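PDB 2HRA: glutamyl-tRNA synthetase, cytoplasmic from Saccharomyces cerevisiae, which activates glutamate with ATP to form Glu-AMP and transfers the glutamate to tRNA(Glu), and is represented here by the GST-fold N-terminal domain through which it associates with the cofactor Arc1p. Local coordinates for residues T22-A33 against K54-K65; A35-L46 against F74-F85. All blocks are in the same frame, centred on the assembly; numbering follows the deposited sequence.

Contact 1. Residues T22-A33 against K54-K65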
loop_
_atom_site.group_PDB
_atom_site.type_symbol
_atom_site.label_atom_id
_atom_site.label_comp_id
_atom_site.label_asym_id
_atom_site.label_seq_id
_atom_site.Cartn_x
_atom_site.Cartn_y
_atom_site.Cartn_z
ATOM N N THR A 22 -3.049 -17.098 0.907
ATOM C CA THR A 22 -3.362 -16.411 2.156
ATOM C C THR A 22 -2.413 -15.237 2.325
ATOM O O THR A 22 -1.203 -15.391 2.115
ATOM C CB THR A 22 -3.242 -17.352 3.353
ATOM O OG1 THR A 22 -4.070 -18.492 3.106
ATOM C CG2 THR A 22 -3.702 -16.651 4.641
ATOM N N LEU A 23 -2.978 -14.070 2.637
ATOM C CA LEU A 23 -2.195 -12.889 3.023
ATOM C C LEU A 23 -2.470 -12.532 4.469
ATOM O O LEU A 23 -3.566 -12.098 4.823
ATOM C CB LEU A 23 -2.527 -11.678 2.138
ATOM C CG LEU A 23 -1.792 -10.345 2.442
ATOM C CD1 LEU A 23 -0.302 -10.520 2.302
ATOM C CD2 LEU A 23 -2.322 -9.199 1.557
ATOM N N THR A 24 -1.451 -12.674 5.310
ATOM C CA THR A 24 -1.571 -12.246 6.687
ATOM C C THR A 24 -1.162 -10.775 6.823
ATOM O O THR A 24 -0.140 -10.357 6.285
ATOM C CB THR A 24 -0.731 -13.157 7.602
ATOM O OG1 THR A 24 -0.991 -14.537 7.268
ATOM C CG2 THR A 24 -1.079 -12.904 9.056
ATOM N N ILE A 25 -1.980 -9.989 7.514
ATOM C CA ILE A 25 -1.703 -8.578 7.781
ATOM C C ILE A 25 -1.689 -8.360 9.278
ATOM O O ILE A 25 -2.601 -8.772 9.948
ATOM C CB ILE A 25 -2.759 -7.641 7.133
ATOM C CG1 ILE A 25 -2.783 -7.840 5.615
ATOM C CG2 ILE A 25 -2.424 -6.175 7.392
ATOM C CD1 ILE A 25 -1.583 -7.174 4.896
ATOM N N ASN A 26 -0.643 -7.696 9.784
ATOM C CA ASN A 26 -0.406 -7.519 11.220
ATOM C C ASN A 26 -0.805 -6.111 11.643
ATOM O O ASN A 26 -0.204 -5.158 11.189
ATOM C CB ASN A 26 1.087 -7.741 11.497
ATOM C CG ASN A 26 1.461 -7.630 12.975
ATOM O OD1 ASN A 26 0.638 -7.273 13.831
ATOM N ND2 ASN A 26 2.724 -7.941 13.280
ATOM N N GLY A 27 -1.796 -5.976 12.525
ATOM C CA GLY A 27 -2.265 -4.665 12.982
ATOM C C GLY A 27 -1.405 -3.958 14.030
ATOM O O GLY A 27 -1.657 -2.784 14.367
ATOM N N LYS A 28 -0.390 -4.645 14.558
ATOM C CA LYS A 28 0.544 -4.010 15.500
ATOM C C LYS A 28 1.921 -3.735 14.881
ATOM O O LYS A 28 2.814 -3.251 15.556
ATOM C CB LYS A 28 0.635 -4.822 16.803
ATOM C CG LYS A 28 -0.236 -4.231 17.939
ATOM C CD LYS A 28 -0.612 -5.258 18.962
ATOM C CE LYS A 28 -1.642 -4.728 19.958
ATOM N NZ LYS A 28 -2.265 -5.843 20.771
ATOM N N ALA A 29 2.061 -4.002 13.584
ATOM C CA ALA A 29 3.247 -3.630 12.824
ATOM C C ALA A 29 3.434 -2.131 12.906
ATOM O O ALA A 29 2.505 -1.396 12.607
ATOM C CB ALA A 29 3.084 -4.034 11.376
ATOM N N PRO A 30 4.644 -1.662 13.291
ATOM C CA PRO A 30 4.823 -0.210 13.374
ATOM C C PRO A 30 4.723 0.483 12.045
ATOM O O PRO A 30 4.404 1.642 12.002
ATOM C CB PRO A 30 6.217 -0.031 14.008
ATOM C CG PRO A 30 6.888 -1.349 13.897
ATOM C CD PRO A 30 5.844 -2.414 13.701
ATOM N N ILE A 31 5.002 -0.220 10.962
ATOM C CA ILE A 31 4.699 0.266 9.641
ATOM C C ILE A 31 3.756 -0.755 9.032
ATOM O O ILE A 31 4.177 -1.824 8.602
ATOM C CB ILE A 31 5.966 0.410 8.769
ATOM C CG1 ILE A 31 7.049 1.202 9.528
ATOM C CG2 ILE A 31 5.607 1.024 7.413
ATOM C CD1 ILE A 31 8.446 1.160 8.823
ATOM N N VAL A 32 2.477 -0.412 9.015
ATOM C CA VAL A 32 1.401 -1.292 8.545
ATOM C C VAL A 32 1.496 -1.550 7.041
ATOM O O VAL A 32 1.789 -0.628 6.256
ATOM C CB VAL A 32 0.023 -0.670 8.936
ATOM C CG1 VAL A 32 -1.158 -1.473 8.325
ATOM C CG2 VAL A 32 -0.099 -0.580 10.466
ATOM N N ALA A 33 1.253 -2.801 6.654
ATOM C CA ALA A 33 1.408 -3.271 5.286
ATOM C C ALA A 33 0.243 -2.855 4.387
ATOM O O ALA A 33 -0.440 -3.687 3.780
ATOM C CB ALA A 33 1.584 -4.782 5.273
ATOM N N LYS A 54 -5.945 -12.768 6.342
ATOM C CA LYS A 54 -5.892 -13.276 7.708
ATOM C C LYS A 54 -5.209 -12.214 8.561
ATOM O O LYS A 54 -4.314 -11.525 8.086
ATOM C CB LYS A 54 -5.109 -14.581 7.776
ATOM C CG LYS A 54 -5.138 -15.263 9.150
ATOM C CD LYS A 54 -3.792 -15.875 9.517
ATOM C CE LYS A 54 -3.789 -16.472 10.930
ATOM N NZ LYS A 54 -3.690 -15.435 12.017
ATOM N N LEU A 55 -5.661 -12.077 9.801
ATOM C CA LEU A 55 -5.161 -11.058 10.706
ATOM C C LEU A 55 -4.351 -11.619 11.852
ATOM O O LEU A 55 -4.678 -12.660 12.430
ATOM C CB LEU A 55 -6.304 -10.288 11.328
ATOM C CG LEU A 55 -7.335 -9.703 10.408
ATOM C CD1 LEU A 55 -8.557 -9.364 11.260
ATOM C CD2 LEU A 55 -6.779 -8.482 9.673
ATOM N N VAL A 56 -3.289 -10.900 12.189
ATOM C CA VAL A 56 -2.586 -11.117 13.449
ATOM C C VAL A 56 -2.429 -9.741 14.067
ATOM O O VAL A 56 -2.635 -8.737 13.395
ATOM C CB VAL A 56 -1.254 -11.856 13.250
ATOM C CG1 VAL A 56 -1.517 -13.183 12.523
ATOM C CG2 VAL A 56 -0.230 -10.988 12.479
ATOM N N ASP A 57 -2.118 -9.696 15.355
ATOM C CA ASP A 57 -2.064 -8.436 16.076
ATOM C C ASP A 57 -0.983 -8.596 17.116
ATOM O O ASP A 57 -1.246 -8.804 18.303
ATOM C CB ASP A 57 -3.421 -8.118 16.706
ATOM C CG ASP A 57 -3.571 -6.658 17.088
ATOM O OD1 ASP A 57 -3.920 -6.397 18.249
ATOM O OD2 ASP A 57 -3.341 -5.769 16.243
ATOM N N ASP A 58 0.253 -8.536 16.641
ATOM C CA ASP A 58 1.393 -8.838 17.484
ATOM C C ASP A 58 2.587 -8.164 16.874
ATOM O O ASP A 58 2.945 -8.468 15.746
ATOM C CB ASP A 58 1.612 -10.347 17.538
ATOM C CG ASP A 58 2.802 -10.731 18.387
ATOM O OD1 ASP A 58 3.456 -9.827 18.961
ATOM O OD2 ASP A 58 3.081 -11.950 18.484
ATOM N N LYS A 59 3.195 -7.248 17.620
ATOM C CA LYS A 59 4.325 -6.499 17.097
ATOM C C LYS A 59 5.572 -7.366 16.910
ATOM O O LYS A 59 6.490 -6.954 16.199
ATOM C CB LYS A 59 4.663 -5.323 17.996
ATOM C CG LYS A 59 5.546 -4.318 17.306
ATOM C CD LYS A 59 6.420 -3.588 18.262
ATOM C CE LYS A 59 7.676 -3.175 17.532
ATOM N NZ LYS A 59 8.108 -1.883 17.998
ATOM N N LYS A 60 5.603 -8.557 17.508
ATOM C CA LYS A 60 6.702 -9.500 17.271
ATOM C C LYS A 60 6.350 -10.538 16.196
ATOM O O LYS A 60 6.614 -11.729 16.342
ATOM C CB LYS A 60 7.105 -10.197 18.578
ATOM C CG LYS A 60 7.586 -9.251 19.662
ATOM C CD LYS A 60 7.720 -9.959 21.022
ATOM C CE LYS A 60 8.002 -8.933 22.134
ATOM N NZ LYS A 60 8.497 -9.517 23.425
ATOM N N ALA A 61 5.751 -10.070 15.114
ATOM C CA ALA A 61 5.417 -10.927 13.978
ATOM C C ALA A 61 5.658 -10.081 12.736
ATOM O O ALA A 61 5.595 -8.846 12.817
ATOM C CB ALA A 61 3.966 -11.372 14.042
ATOM N N PRO A 62 5.958 -10.728 11.593
ATOM C CA PRO A 62 6.087 -10.012 10.340
ATOM C C PRO A 62 4.900 -9.080 10.100
ATOM O O PRO A 62 3.782 -9.354 10.535
ATOM C CB PRO A 62 6.102 -11.135 9.292
ATOM C CG PRO A 62 6.633 -12.311 9.996
ATOM C CD PRO A 62 6.232 -12.169 11.434
ATOM N N ALA A 63 5.157 -7.988 9.401
ATOM C CA ALA A 63 4.117 -7.059 9.017
ATOM C C ALA A 63 3.099 -7.697 8.072
ATOM O O ALA A 63 1.922 -7.322 8.049
ATOM C CB ALA A 63 4.744 -5.854 8.348
ATOM N N ALA A 64 3.567 -8.638 7.270
ATOM C CA ALA A 64 2.741 -9.277 6.267
ATOM C C ALA A 64 3.423 -10.564 5.824
ATOM O O ALA A 64 4.647 -10.716 5.918
ATOM C CB ALA A 64 2.520 -8.313 5.075
ATOM N N LYS A 65 2.624 -11.510 5.353
ATOM C CA LYS A 65 3.150 -12.776 4.920
ATOM C C LYS A 65 2.247 -13.244 3.777
ATOM O O LYS A 65 1.049 -13.182 3.905
ATOM C CB LYS A 65 3.049 -13.715 6.116
ATOM C CG LYS A 65 3.976 -14.865 6.176
ATOM C CD LYS A 65 3.409 -15.856 7.190
ATOM C CE LYS A 65 4.422 -16.689 7.856
ATOM N NZ LYS A 65 3.656 -17.602 8.772
HETATM O O HOH W 1 0.935 -4.939 8.651
#
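Backbone bonds tie Leu23 and Ile25 to Lys54 and Val56 on one edge of strand 22-26, while Thr24 pairs with Lys65 on the other. Lys54 acts twice: its N donates to Leu23 O and its O accepts from Ile25 N (2.9 Å). On the antiparallel side Thr24 and Lys65 form a hydrogen-bonded pair, and Asn26 N adds a bond to Ala63 O. Strand 22-26 is the central strand of a mixed sheet, and with helix 34-46 and strand 51-56 it makes a beta-alpha-beta unit, in keeping with the thioredoxin-like half of the GST fold. Asn26 reaches the 57-63 loop with its amide, CG anti to the backbone N (chi1 -178°). Its OD1 receives Asp58 N (3.1 Å) and, from the opposite face, Lys28 N in an Asx turn; ND2 donates to Pro62 O (3.3 Å). The salt bridge from Lys28 NZ to Asp57 OD1 (3.1 Å) comes from above the carboxylate plane. The side chains of Thr24 and Val56 cross at about a right angle, CG2 to CG1 3.5 Å, and Ala33 CB makes an apolar contact with Ala64 CB (3.7 Å). Water 1 donates to Asn26 O and Ala63 O and accepts from Ala33 N.

Contact 2. Residues A35-L46 against F74-F85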
loop_
_atom_site.group_PDB
_atom_site.type_symbol
_atom_site.label_atom_id
_atom_site.label_comp_id
_atom_site.label_asym_id
_atom_site.label_seq_id
_atom_site.Cartn_x
_atom_site.Cartn_y
_atom_site.Cartn_z
ATOM N N ALA A 35 0.243 -1.305 1.496
ATOM C CA ALA A 35 0.448 -1.549 0.080
ATOM C C ALA A 35 0.024 -2.962 -0.304
ATOM O O ALA A 35 -0.634 -3.172 -1.320
ATOM C CB ALA A 35 1.885 -1.324 -0.288
ATOM N N GLU A 36 0.425 -3.906 0.547
ATOM C CA GLU A 36 0.173 -5.323 0.419
ATOM C C GLU A 36 -1.295 -5.572 0.536
ATOM O O GLU A 36 -1.863 -6.287 -0.284
ATOM C CB GLU A 36 0.918 -6.109 1.512
ATOM C CG GLU A 36 2.453 -6.146 1.349
ATOM C CD GLU A 36 3.187 -4.878 1.913
ATOM O OE1 GLU A 36 2.538 -3.922 2.354
ATOM O OE2 GLU A 36 4.439 -4.858 1.921
ATOM N N LEU A 37 -1.927 -4.987 1.543
ATOM C CA LEU A 37 -3.365 -5.127 1.706
ATOM C C LEU A 37 -4.145 -4.575 0.514
ATOM O O LEU A 37 -5.122 -5.193 0.091
ATOM C CB LEU A 37 -3.850 -4.479 3.005
ATOM C CG LEU A 37 -5.364 -4.416 3.290
ATOM C CD1 LEU A 37 -6.010 -5.763 3.571
ATOM C CD2 LEU A 37 -5.569 -3.483 4.484
ATOM N N ILE A 38 -3.743 -3.416 -0.014
ATOM C CA ILE A 38 -4.484 -2.795 -1.127
ATOM C C ILE A 38 -4.313 -3.657 -2.402
ATOM O O ILE A 38 -5.273 -3.940 -3.152
ATOM C CB ILE A 38 -4.055 -1.270 -1.302
ATOM C CG1 ILE A 38 -4.519 -0.440 -0.101
ATOM C CG2 ILE A 38 -4.694 -0.628 -2.520
ATOM C CD1 ILE A 38 -3.926 0.974 -0.029
ATOM N N ALA A 39 -3.101 -4.153 -2.606
ATOM C CA ALA A 39 -2.816 -5.067 -3.713
ATOM C C ALA A 39 -3.798 -6.236 -3.738
ATOM O O ALA A 39 -4.281 -6.633 -4.808
ATOM C CB ALA A 39 -1.374 -5.567 -3.625
ATOM N N ALA A 40 -4.026 -6.819 -2.551
ATOM C CA ALA A 40 -4.914 -7.957 -2.359
ATOM C C ALA A 40 -6.342 -7.542 -2.590
ATOM O O ALA A 40 -7.098 -8.267 -3.180
ATOM C CB ALA A 40 -4.748 -8.542 -0.939
ATOM N N ARG A 41 -6.717 -6.348 -2.147
ATOM C CA ARG A 41 -8.059 -5.846 -2.429
ATOM C C ARG A 41 -8.310 -5.656 -3.915
ATOM O O ARG A 41 -9.414 -5.936 -4.403
ATOM C CB ARG A 41 -8.324 -4.566 -1.641
ATOM C CG ARG A 41 -8.363 -4.850 -0.154
ATOM C CD ARG A 41 -8.116 -3.627 0.714
ATOM N NE ARG A 41 -9.124 -2.571 0.577
ATOM C CZ ARG A 41 -10.289 -2.494 1.237
ATOM N NH1 ARG A 41 -10.713 -3.447 2.078
ATOM N NH2 ARG A 41 -11.084 -1.465 1.009
ATOM N N ILE A 42 -7.284 -5.204 -4.639
ATOM C CA ILE A 42 -7.386 -5.050 -6.081
ATOM C C ILE A 42 -7.567 -6.414 -6.741
ATOM O O ILE A 42 -8.439 -6.615 -7.584
ATOM C CB ILE A 42 -6.142 -4.293 -6.655
ATOM C CG1 ILE A 42 -6.135 -2.850 -6.115
ATOM C CG2 ILE A 42 -6.167 -4.347 -8.231
ATOM C CD1 ILE A 42 -4.761 -2.085 -6.226
ATOM N N VAL A 43 -6.746 -7.368 -6.329
ATOM C CA VAL A 43 -6.823 -8.719 -6.864
ATOM C C VAL A 43 -8.226 -9.336 -6.657
ATOM O O VAL A 43 -8.867 -9.832 -7.616
ATOM C CB VAL A 43 -5.746 -9.613 -6.221
ATOM C CG1 VAL A 43 -5.976 -11.079 -6.577
ATOM C CG2 VAL A 43 -4.357 -9.166 -6.644
ATOM N N ASN A 44 -8.733 -9.288 -5.429
ATOM C CA ASN A 44 -10.054 -9.886 -5.167
ATOM C C ASN A 44 -11.207 -9.112 -5.797
ATOM O O ASN A 44 -12.245 -9.705 -6.085
ATOM C CB ASN A 44 -10.321 -10.046 -3.677
ATOM C CG ASN A 44 -9.451 -11.109 -3.015
ATOM O OD1 ASN A 44 -9.105 -12.149 -3.588
ATOM N ND2 ASN A 44 -9.136 -10.865 -1.781
ATOM N N ALA A 45 -11.034 -7.795 -5.986
ATOM C CA ALA A 45 -12.001 -6.987 -6.719
ATOM C C ALA A 45 -12.205 -7.485 -8.143
ATOM O O ALA A 45 -13.325 -7.505 -8.624
ATOM C CB ALA A 45 -11.592 -5.538 -6.755
ATOM N N LEU A 46 -11.104 -7.866 -8.800
ATOM C CA LEU A 46 -11.112 -8.331 -10.196
ATOM C C LEU A 46 -11.103 -9.834 -10.385
ATOM O O LEU A 46 -11.300 -10.316 -11.489
ATOM C CB LEU A 46 -9.889 -7.778 -10.925
ATOM C CG LEU A 46 -9.744 -6.272 -10.941
ATOM C CD1 LEU A 46 -8.478 -5.924 -11.679
ATOM C CD2 LEU A 46 -10.980 -5.658 -11.606
ATOM N N PHE A 74 5.076 -7.588 -1.089
ATOM C CA PHE A 74 4.398 -6.810 -2.119
ATOM C C PHE A 74 4.691 -7.396 -3.489
ATOM O O PHE A 74 3.766 -7.741 -4.251
ATOM C CB PHE A 74 4.825 -5.349 -2.113
ATOM C CG PHE A 74 4.041 -4.493 -3.080
ATOM C CD1 PHE A 74 2.717 -4.175 -2.824
ATOM C CD2 PHE A 74 4.628 -4.013 -4.240
ATOM C CE1 PHE A 74 1.981 -3.394 -3.721
ATOM C CE2 PHE A 74 3.906 -3.222 -5.125
ATOM C CZ PHE A 74 2.580 -2.909 -4.861
ATOM N N ASN A 75 5.976 -7.508 -3.811
ATOM C CA ASN A 75 6.358 -7.981 -5.128
ATOM C C ASN A 75 5.915 -9.412 -5.412
ATOM O O ASN A 75 5.690 -9.784 -6.571
ATOM C CB ASN A 75 7.855 -7.873 -5.314
ATOM C CG ASN A 75 8.307 -6.456 -5.597
ATOM O OD1 ASN A 75 7.692 -5.730 -6.383
ATOM N ND2 ASN A 75 9.408 -6.060 -4.970
ATOM N N LYS A 76 5.835 -10.219 -4.363
ATOM C CA LYS A 76 5.344 -11.560 -4.506
ATOM C C LYS A 76 3.856 -11.554 -4.860
ATOM O O LYS A 76 3.431 -12.352 -5.667
ATOM C CB LYS A 76 5.649 -12.388 -3.252
ATOM C CG LYS A 76 7.138 -12.678 -3.080
ATOM C CD LYS A 76 7.431 -13.618 -1.928
ATOM C CE LYS A 76 8.751 -14.355 -2.126
ATOM N NZ LYS A 76 9.954 -13.516 -1.886
ATOM N N ILE A 77 3.068 -10.633 -4.308
ATOM C CA ILE A 77 1.635 -10.583 -4.665
ATOM C C ILE A 77 1.489 -10.221 -6.149
ATOM O O ILE A 77 0.740 -10.828 -6.934
ATOM C CB ILE A 77 0.901 -9.544 -3.807
ATOM C CG1 ILE A 77 0.993 -9.917 -2.322
ATOM C CG2 ILE A 77 -0.574 -9.395 -4.263
ATOM C CD1 ILE A 77 0.613 -8.769 -1.403
ATOM N N THR A 78 2.306 -9.255 -6.506
ATOM C CA THR A 78 2.323 -8.568 -7.768
ATOM C C THR A 78 2.722 -9.506 -8.918
ATOM O O THR A 78 2.125 -9.454 -9.976
ATOM C CB THR A 78 3.277 -7.390 -7.595
ATOM O OG1 THR A 78 2.505 -6.203 -7.293
ATOM C CG2 THR A 78 4.234 -7.257 -8.726
ATOM N N SER A 79 3.706 -10.360 -8.661
ATOM C CA SER A 79 4.228 -11.308 -9.636
ATOM C C SER A 79 3.372 -12.572 -9.713
ATOM O O SER A 79 3.225 -13.190 -10.788
ATOM C CB SER A 79 5.672 -11.646 -9.259
ATOM O OG SER A 79 6.121 -12.758 -9.999
ATOM N N LYS A 80 2.807 -12.956 -8.571
ATOM C CA LYS A 80 1.878 -14.080 -8.494
ATOM C C LYS A 80 0.606 -13.745 -9.248
ATOM O O LYS A 80 0.051 -14.603 -9.949
ATOM C CB LYS A 80 1.522 -14.365 -7.042
ATOM C CG LYS A 80 0.930 -15.726 -6.766
ATOM C CD LYS A 80 0.395 -15.742 -5.333
ATOM C CE LYS A 80 0.600 -17.053 -4.637
ATOM N NZ LYS A 80 -0.330 -18.101 -5.145
ATOM N N PHE A 81 0.127 -12.515 -9.087
ATOM C CA PHE A 81 -1.101 -12.106 -9.764
ATOM C C PHE A 81 -0.792 -11.184 -10.932
ATOM O O PHE A 81 -1.376 -10.113 -11.073
ATOM C CB PHE A 81 -2.076 -11.504 -8.755
ATOM C CG PHE A 81 -2.510 -12.490 -7.709
ATOM C CD1 PHE A 81 -1.948 -12.489 -6.452
ATOM C CD2 PHE A 81 -3.444 -13.471 -8.020
ATOM C CE1 PHE A 81 -2.330 -13.408 -5.509
ATOM C CE2 PHE A 81 -3.825 -14.393 -7.084
ATOM C CZ PHE A 81 -3.261 -14.367 -5.826
ATOM N N ALA A 82 0.112 -11.648 -11.796
ATOM C CA ALA A 82 0.617 -10.824 -12.898
ATOM C C ALA A 82 -0.469 -10.463 -13.912
ATOM O O ALA A 82 -0.409 -9.397 -14.526
ATOM C CB ALA A 82 1.776 -11.528 -13.588
ATOM N N ALA A 83 -1.469 -11.334 -14.044
ATOM C CA ALA A 83 -2.649 -11.084 -14.870
ATOM C C ALA A 83 -3.390 -9.825 -14.479
ATOM O O ALA A 83 -3.917 -9.133 -15.348
ATOM C CB ALA A 83 -3.614 -12.285 -14.811
ATOM N N ILE A 84 -3.438 -9.537 -13.176
ATOM C CA ILE A 84 -4.065 -8.327 -12.661
ATOM C C ILE A 84 -3.137 -7.108 -12.753
ATOM O O ILE A 84 -3.546 -6.044 -13.222
ATOM C CB ILE A 84 -4.567 -8.543 -11.196
ATOM C CG1 ILE A 84 -5.704 -9.597 -11.247
ATOM C CG2 ILE A 84 -4.987 -7.185 -10.520
ATOM C CD1 ILE A 84 -6.512 -9.716 -9.979
ATOM N N PHE A 85 -1.903 -7.277 -12.286
ATOM C CA PHE A 85 -0.909 -6.204 -12.323
ATOM C C PHE A 85 -0.186 -6.271 -13.660
ATOM O O PHE A 85 0.943 -6.728 -13.744
ATOM C CB PHE A 85 0.022 -6.329 -11.116
ATOM C CG PHE A 85 -0.704 -6.182 -9.823
ATOM C CD1 PHE A 85 -1.040 -7.300 -9.065
ATOM C CD2 PHE A 85 -1.156 -4.935 -9.423
ATOM C CE1 PHE A 85 -1.776 -7.156 -7.892
ATOM C CE2 PHE A 85 -1.883 -4.783 -8.262
ATOM C CZ PHE A 85 -2.201 -5.911 -7.493
HETATM O O HOH W 2 6.633 -6.022 0.653
#
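Val43, near the C-terminal end of helix 35-46, meets Ile84 of the turn that follows helix 74-80; the two helix axes run 16° apart and 9.6 Å at closest approach. Ile84 lays its CD1 against the backbone of helix 35-46, 3.3 Å from Val43 CA, tighter than ordinary carbon packing, while its CG2 touches both Ile42 CG2 and Leu46 CD1. Val43 uses both branches. With CG1 anti to the backbone N (chi1 170°), that methyl sits over one face of the Phe81 ring, 3.9 Å from the centroid and 16° off the normal, a CH-pi contact; CG2 reaches Phe85 CE1 at 3.5 Å. Lys80 CG lies over the other face of Phe81. A serine in place of Phe81 would probably leave Val43 CG1 without its aromatic face and open a gap beside the valine. Phe85 turns its rim to helix 35-46, with CZ 3.5 Å from Ala39 O, near the ring plane.

At the N-terminal part of helix 35-46 the ring of Phe74 points its edge at the backbone, CE1 lying 3.6 Å from Ala35 O in the ring plane, and Ala35 CB and Ala39 CB pack beside it. Midway, Ile77 inserts CD1 against Glu36 O and sets CG2 on Ala39 CB. The polar exception is water 2, which donates to Glu36 OE2 and accepts from Phe74 N (2.8 Å).

Both helices meet Leu23 on one face of the sheet, consistent with the thioredoxin-like half of a GST fold. Beyond the pair, Phe74 touches Val140 and Ala141 of helix 137-148 and Val97 and Gln101 of helix 90-104, and Ile42 also meets Val140, whereas Leu37 and Arg41 lie against helix 180-195. On the sheet side, Lys80 NZ bonds to Ser21 OG at the start of strand 21-26.

Contacts 1 and 2 share one continuous run of chain, strand 21-26 followed by helix 34-46, and alternate along the sequence. They lie about 17 Å apart between centres, yet touch: Leu23 CD2 packs on Ala40 CB at 3.5 Å and also meets Ile77 CD1, and Ile25 CD1 rests on Leu37 CB. Contact 1 builds the sheet and its loops, so backbone hydrogen bonds and a buried amide dominate, with charged lysines and aspartates at its exposed loops. Contact 2 sits closer to the chain centre, has no direct hydrogen bond across its segments, and depends on aliphatic and aromatic packing, most of its touching residues being buried.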